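Local coordinates for hydrolase (Rhizobium meliloti, PDB 5HOE), which acts as a carbohydrate acetylesterase, Est24, probably cleaving ester-linked acetyl groups, and belongs to the GDSL-like family of the SGNH hydrolase clan, at residues A[111-116]-A[165-170]; A[105-110]-A[151-156]. All blocks are in the same frame, centred on the assembly; numbering follows the deposited sequence.

Contact 1. Residues A[111-116]-A[165-170]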
loop_
_atom_site.group_PDB
_atom_site.type_symbol
_atom_site.label_atom_id
_atom_site.label_comp_id
_atom_site.label_asym_id
_atom_site.label_seq_id
_atom_site.Cartn_x
_atom_site.Cartn_y
_atom_site.Cartn_z
ATOM N N LYS A 111 -20.032 -16.377 -6.088
ATOM C CA LYS A 111 -20.516 -15.389 -7.043
ATOM C C LYS A 111 -19.605 -15.304 -8.263
ATOM O O LYS A 111 -18.390 -15.534 -8.191
ATOM C CB LYS A 111 -20.634 -14.024 -6.368
ATOM C CG LYS A 111 -21.791 -13.918 -5.348
ATOM C CD LYS A 111 -21.828 -12.542 -4.708
ATOM C CE LYS A 111 -22.969 -12.393 -3.711
ATOM N NZ LYS A 111 -22.972 -11.043 -3.100
ATOM N N SER A 112 -20.231 -14.974 -9.398
ATOM C CA SER A 112 -19.561 -15.004 -10.693
ATOM C C SER A 112 -18.286 -14.154 -10.697
ATOM O O SER A 112 -17.233 -14.594 -11.173
ATOM C CB SER A 112 -20.536 -14.518 -11.758
ATOM O OG SER A 112 -20.954 -13.180 -11.477
ATOM N N TYR A 113 -18.355 -12.937 -10.168
ATOM C CA TYR A 113 -17.236 -12.000 -10.271
ATOM C C TYR A 113 -16.071 -12.315 -9.329
ATOM O O TYR A 113 -15.041 -11.645 -9.426
ATOM C CB TYR A 113 -17.739 -10.576 -10.053
ATOM C CG TYR A 113 -18.491 -10.319 -8.762
ATOM C CD1 TYR A 113 -17.808 -10.112 -7.574
ATOM C CD2 TYR A 113 -19.874 -10.233 -8.735
ATOM C CE1 TYR A 113 -18.485 -9.850 -6.382
ATOM C CE2 TYR A 113 -20.553 -9.961 -7.561
ATOM C CZ TYR A 113 -19.857 -9.768 -6.386
ATOM O OH TYR A 113 -20.542 -9.500 -5.219
ATOM N N PHE A 114 -16.168 -13.325 -8.456
ATOM C CA PHE A 114 -15.001 -13.698 -7.653
ATOM C C PHE A 114 -14.124 -14.774 -8.307
ATOM O O PHE A 114 -12.943 -14.889 -7.960
ATOM C CB PHE A 114 -15.420 -14.212 -6.273
ATOM C CG PHE A 114 -15.931 -13.143 -5.325
ATOM C CD1 PHE A 114 -15.192 -12.001 -5.060
ATOM C CD2 PHE A 114 -17.139 -13.329 -4.649
ATOM C CE1 PHE A 114 -15.665 -11.060 -4.168
ATOM C CE2 PHE A 114 -17.618 -12.391 -3.756
ATOM C CZ PHE A 114 -16.895 -11.263 -3.500
ATOM N N HIS A 115 -14.669 -15.582 -9.217
ATOM C CA HIS A 115 -13.867 -16.563 -9.965
ATOM C C HIS A 115 -13.043 -17.461 -9.043
ATOM O O HIS A 115 -11.864 -17.736 -9.287
ATOM C CB HIS A 115 -12.985 -15.863 -11.000
ATOM C CG HIS A 115 -13.763 -15.024 -11.960
ATOM N ND1 HIS A 115 -14.441 -15.563 -13.033
ATOM C CD2 HIS A 115 -14.020 -13.695 -11.978
ATOM C CE1 HIS A 115 -15.061 -14.595 -13.686
ATOM N NE2 HIS A 115 -14.816 -13.453 -13.071
ATOM N N ARG A 116 -13.675 -17.944 -7.977
ATOM C CA ARG A 116 -13.004 -18.802 -7.006
ATOM C C ARG A 116 -13.365 -20.259 -7.288
ATOM O O ARG A 116 -14.502 -20.566 -7.647
ATOM C CB ARG A 116 -13.421 -18.419 -5.572
ATOM C CG ARG A 116 -12.578 -19.019 -4.477
ATOM C CD ARG A 116 -12.754 -18.271 -3.134
ATOM N NE ARG A 116 -11.591 -17.448 -2.771
ATOM C CZ ARG A 116 -11.314 -17.067 -1.523
ATOM N NH1 ARG A 116 -12.128 -17.430 -0.533
ATOM N NH2 ARG A 116 -10.240 -16.323 -1.256
ATOM N N GLU A 165 -29.370 -14.236 -10.922
ATOM C CA GLU A 165 -28.814 -15.280 -11.774
ATOM C C GLU A 165 -27.423 -14.907 -12.283
ATOM O O GLU A 165 -26.498 -15.738 -12.276
ATOM C CB GLU A 165 -29.751 -15.587 -12.943
ATOM C CG GLU A 165 -29.216 -16.702 -13.788
ATOM C CD GLU A 165 -30.261 -17.393 -14.631
ATOM O OE1 GLU A 165 -31.448 -16.972 -14.637
ATOM O OE2 GLU A 165 -29.877 -18.380 -15.297
ATOM N N GLY A 166 -27.250 -13.665 -12.737
ATOM C CA GLY A 166 -25.922 -13.219 -13.136
ATOM C C GLY A 166 -24.951 -13.185 -11.971
ATOM O O GLY A 166 -23.785 -13.562 -12.104
ATOM N N MET A 167 -25.427 -12.742 -10.814
ATOM C CA MET A 167 -24.579 -12.634 -9.632
ATOM C C MET A 167 -23.975 -13.978 -9.259
ATOM O O MET A 167 -22.821 -14.043 -8.828
ATOM C CB MET A 167 -25.415 -12.107 -8.462
ATOM C CG MET A 167 -24.613 -11.671 -7.284
ATOM S SD MET A 167 -25.653 -11.119 -5.904
ATOM C CE MET A 167 -26.466 -9.684 -6.636
ATOM N N PHE A 168 -24.744 -15.063 -9.424
ATOM C CA PHE A 168 -24.316 -16.405 -9.039
ATOM C C PHE A 168 -23.991 -17.313 -10.228
ATOM O O PHE A 168 -23.909 -18.540 -10.067
ATOM C CB PHE A 168 -25.339 -17.045 -8.095
ATOM C CG PHE A 168 -25.291 -16.465 -6.709
ATOM C CD1 PHE A 168 -24.361 -16.924 -5.789
ATOM C CD2 PHE A 168 -26.167 -15.466 -6.317
ATOM C CE1 PHE A 168 -24.293 -16.378 -4.538
ATOM C CE2 PHE A 168 -26.097 -14.930 -5.044
ATOM C CZ PHE A 168 -25.178 -15.401 -4.152
ATOM N N GLY A 169 -23.738 -16.736 -11.395
ATOM C CA GLY A 169 -23.312 -17.520 -12.548
ATOM C C GLY A 169 -22.142 -18.434 -12.250
ATOM O O GLY A 169 -21.119 -17.986 -11.734
ATOM N N GLY A 170 -22.285 -19.720 -12.551
ATOM C CA GLY A 170 -21.268 -20.693 -12.211
ATOM C C GLY A 170 -21.287 -21.161 -10.772
ATOM O O GLY A 170 -20.538 -22.091 -10.434
#
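The carbonyl oxygen of G166 is gripped twice: S112 OG donates to G166 O at 2.9 Å, and within the turn G169 N reaches G166 O at 3.3 Å. The hydroxyl lies somewhat out of the carbonyl plane. The first torsion of S112 explains its reach, because chi1 of 60° sets OG between the backbone N and the carbonyl carbon, on the side of the helix end. One residue further on, S112 N donates to M167 O at 2.8 Å with an N-H...O angle of 164°, a short and nearly straight bond. Helix 162-167 stops here, F168 being the first residue to leave helical geometry, and S112, from the other segment, thus supplies donors to two successive carbonyls of its final turn.

Beside these polar bonds the apolar length of K111 does the packing. Its chain is extended beyond CG and runs beside M167, pointing the same way, with K111 CE 3.7 Å from M167 SD. K111 CG also sits over one face of the F168 ring, 4.0 Å from the centroid and 26° off the normal, a CH-pi interaction. The Y113 ring meets M167 obliquely, CE2 to CG at 4.4 Å, while its hydroxyl is hydrogen-bonded to D76. Y119 of a second subunit packs on both S112 and M167, so the octamer covers part of this surface.

K111 ends about 4 Å, between nearest atoms, from a phosphate that probably comes from the crystallisation liquor, though it may mark the pocket. With its methylenes lying against both M167 SD and the F168 ring, the ammonium stays near that ion, too far for a direct bond, and its charge would probably make the surroundings more favourable to an anion.

Contact 2. Residues A[105-110]-A[151-156]. With PO4 (phosphate ion), chain E.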
loop_
_atom_site.group_PDB
_atom_site.type_symbol
_atom_site.label_atom_id
_atom_site.label_comp_id
_atom_site.label_asym_id
_atom_site.label_seq_id
_atom_site.Cartn_x
_atom_site.Cartn_y
_atom_site.Cartn_z
ATOM N N LEU A 105 -20.412 -20.089 6.109
ATOM C CA LEU A 105 -20.057 -19.148 5.049
ATOM C C LEU A 105 -19.619 -19.952 3.838
ATOM O O LEU A 105 -19.282 -21.135 3.947
ATOM C CB LEU A 105 -18.890 -18.253 5.492
ATOM C CG LEU A 105 -19.192 -17.165 6.504
ATOM C CD1 LEU A 105 -17.925 -16.488 7.055
ATOM C CD2 LEU A 105 -20.144 -16.166 5.891
ATOM N N GLY A 106 -19.549 -19.269 2.693
ATOM C CA GLY A 106 -19.036 -19.845 1.472
ATOM C C GLY A 106 -19.936 -19.595 0.277
ATOM O O GLY A 106 -19.471 -19.534 -0.873
ATOM N N THR A 107 -21.234 -19.443 0.536
ATOM C CA THR A 107 -22.162 -19.203 -0.561
ATOM C C THR A 107 -21.758 -17.973 -1.370
ATOM O O THR A 107 -21.782 -17.996 -2.607
ATOM C CB THR A 107 -23.580 -19.042 -0.033
ATOM O OG1 THR A 107 -23.960 -20.215 0.693
ATOM C CG2 THR A 107 -24.555 -18.802 -1.190
ATOM N N ASN A 108 -21.341 -16.897 -0.695
ATOM C CA ASN A 108 -21.051 -15.680 -1.449
ATOM C C ASN A 108 -19.743 -15.772 -2.210
ATOM O O ASN A 108 -19.592 -15.099 -3.237
ATOM C CB ASN A 108 -21.132 -14.458 -0.545
ATOM C CG ASN A 108 -22.533 -14.217 -0.094
ATOM O OD1 ASN A 108 -23.462 -14.256 -0.920
ATOM N ND2 ASN A 108 -22.726 -14.001 1.196
ATOM N N ASP A 109 -18.825 -16.630 -1.774
ATOM C CA ASP A 109 -17.612 -16.839 -2.541
ATOM C C ASP A 109 -17.882 -17.453 -3.920
ATOM O O ASP A 109 -16.992 -17.407 -4.789
ATOM C CB ASP A 109 -16.697 -17.812 -1.809
ATOM C CG ASP A 109 -16.226 -17.331 -0.436
ATOM O OD1 ASP A 109 -17.033 -16.842 0.402
ATOM O OD2 ASP A 109 -15.027 -17.551 -0.170
ATOM N N THR A 110 -19.058 -18.059 -4.130
ATOM C CA THR A 110 -19.408 -18.665 -5.412
ATOM C C THR A 110 -19.924 -17.659 -6.435
ATOM O O THR A 110 -20.221 -18.065 -7.565
ATOM C CB THR A 110 -20.459 -19.780 -5.253
ATOM O OG1 THR A 110 -21.774 -19.225 -5.041
ATOM C CG2 THR A 110 -20.087 -20.773 -4.119
ATOM N N VAL A 151 -19.951 -25.323 9.217
ATOM C CA VAL A 151 -21.243 -25.667 8.625
ATOM C C VAL A 151 -21.174 -25.400 7.139
ATOM O O VAL A 151 -20.987 -24.250 6.714
ATOM C CB VAL A 151 -22.397 -24.873 9.261
ATOM C CG1 VAL A 151 -23.752 -25.251 8.653
ATOM C CG2 VAL A 151 -22.408 -25.110 10.766
ATOM N N ALA A 152 -21.349 -26.446 6.344
ATOM C CA ALA A 152 -21.481 -26.232 4.917
ATOM C C ALA A 152 -22.894 -25.738 4.631
ATOM O O ALA A 152 -23.870 -26.355 5.092
ATOM C CB ALA A 152 -21.216 -27.520 4.130
ATOM N N PRO A 153 -23.053 -24.625 3.921
ATOM C CA PRO A 153 -24.395 -24.128 3.614
ATOM C C PRO A 153 -25.096 -25.051 2.632
ATOM O O PRO A 153 -24.443 -25.838 1.928
ATOM C CB PRO A 153 -24.114 -22.753 2.986
ATOM C CG PRO A 153 -22.758 -22.931 2.352
ATOM C CD PRO A 153 -21.995 -23.813 3.296
ATOM N N PRO A 154 -26.427 -25.000 2.558
ATOM C CA PRO A 154 -27.124 -25.818 1.565
ATOM C C PRO A 154 -26.819 -25.317 0.172
ATOM O O PRO A 154 -26.547 -24.117 -0.032
ATOM C CB PRO A 154 -28.609 -25.620 1.924
ATOM C CG PRO A 154 -28.674 -24.277 2.539
ATOM C CD PRO A 154 -27.338 -24.083 3.269
ATOM N N PRO A 155 -26.841 -26.191 -0.834
ATOM C CA PRO A 155 -26.579 -25.748 -2.204
ATOM C C PRO A 155 -27.583 -24.705 -2.675
ATOM O O PRO A 155 -28.735 -24.679 -2.240
ATOM C CB PRO A 155 -26.723 -27.038 -3.034
ATOM C CG PRO A 155 -26.529 -28.151 -2.094
ATOM C CD PRO A 155 -27.029 -27.654 -0.754
ATOM N N LEU A 156 -27.135 -23.872 -3.613
ATOM C CA LEU A 156 -28.007 -22.905 -4.266
ATOM C C LEU A 156 -29.105 -23.614 -5.069
ATOM O O LEU A 156 -29.016 -24.807 -5.389
ATOM C CB LEU A 156 -27.184 -22.028 -5.204
ATOM C CG LEU A 156 -26.171 -21.105 -4.534
ATOM C CD1 LEU A 156 -25.223 -20.520 -5.549
ATOM C CD2 LEU A 156 -26.883 -19.972 -3.806
HETATM P P PO4 E . -26.314 -13.247 0.718
HETATM O O1 PO4 E . -25.411 -13.333 1.915
HETATM O O2 PO4 E . -26.507 -14.624 0.140
HETATM O O3 PO4 E . -27.636 -12.544 0.904
HETATM O O4 PO4 E . -25.740 -12.328 -0.312
HETATM O O HOH W 1 -24.204 -22.456 -0.891
#
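Near the C-terminal ends of the neighbouring parallel strands 100-104 and 147-152 the two backbones come closest at L105 and P153, whose CA atoms are 6.8 Å apart, with L105 O against the P153 ring at CD. G106-T107-N108-D109 matches the GxND motif of SGNH hydrolases, in which the asparagine is an oxyanion-hole residue. The positive phi of G106, 132°, turns the chain there and a 3-10 segment, 108-110, follows.

T107 makes the largest share of its segment's contact. T107 OG1 lies 3.4 Å from P153 CG, the two side chains running alongside in opposed directions, and T107 CG2, anti to the backbone N, meets L156 CD2 at 3.7 Å. L156 CD1 in turn touches T110 OG1. That hydroxyl is held by a bond to T107 O at 2.7 Å, lying in the carbonyl plane, and T110 N shares the same acceptor, so the turn is fixed twice from one carbonyl.

On the phosphate side, N108 ND2 donates to O1 of the ion at 2.9 Å and 168°, and also bonds R70 O. S25 N and A69 N bond the same ion and with N108 ND2 are consistent with an oxyanion hole, as in SGNH hydrolases, while H209 NE2, a further partner, would belong to a probable Ser-His-Asp triad. With an alanine in place of N108, phosphate O1 would probably lose a nearly linear donor and R70 O its amide partner.

Between the P153 and L156 contacts a water bridges the segments: it lies 2.8 Å from T107 OG1 and donates to P154 O at 3.0 Å.

In the fold
Strand 100-104 runs into 105-110 and then directly into 111-116, ahead of helix 118-133. The chain next builds strand 147-152, whose end enters 151-156 and closes a loop of 40 intervening residues at contact 2. Helix 162-167 follows, and 165-170 closes the 48-residue loop of contact 1. The segments alternate, so the two closures cross. Contact 2 ties the C-terminal ends of adjacent sheet strands in the chain's interior, whereas contact 1, its centre 13 Å away, fastens the loop to a helix end at a subunit surface. The R116 NH1 to D109 OD2 salt bridge, 2.9 Å, and F168 packing on T110 join them.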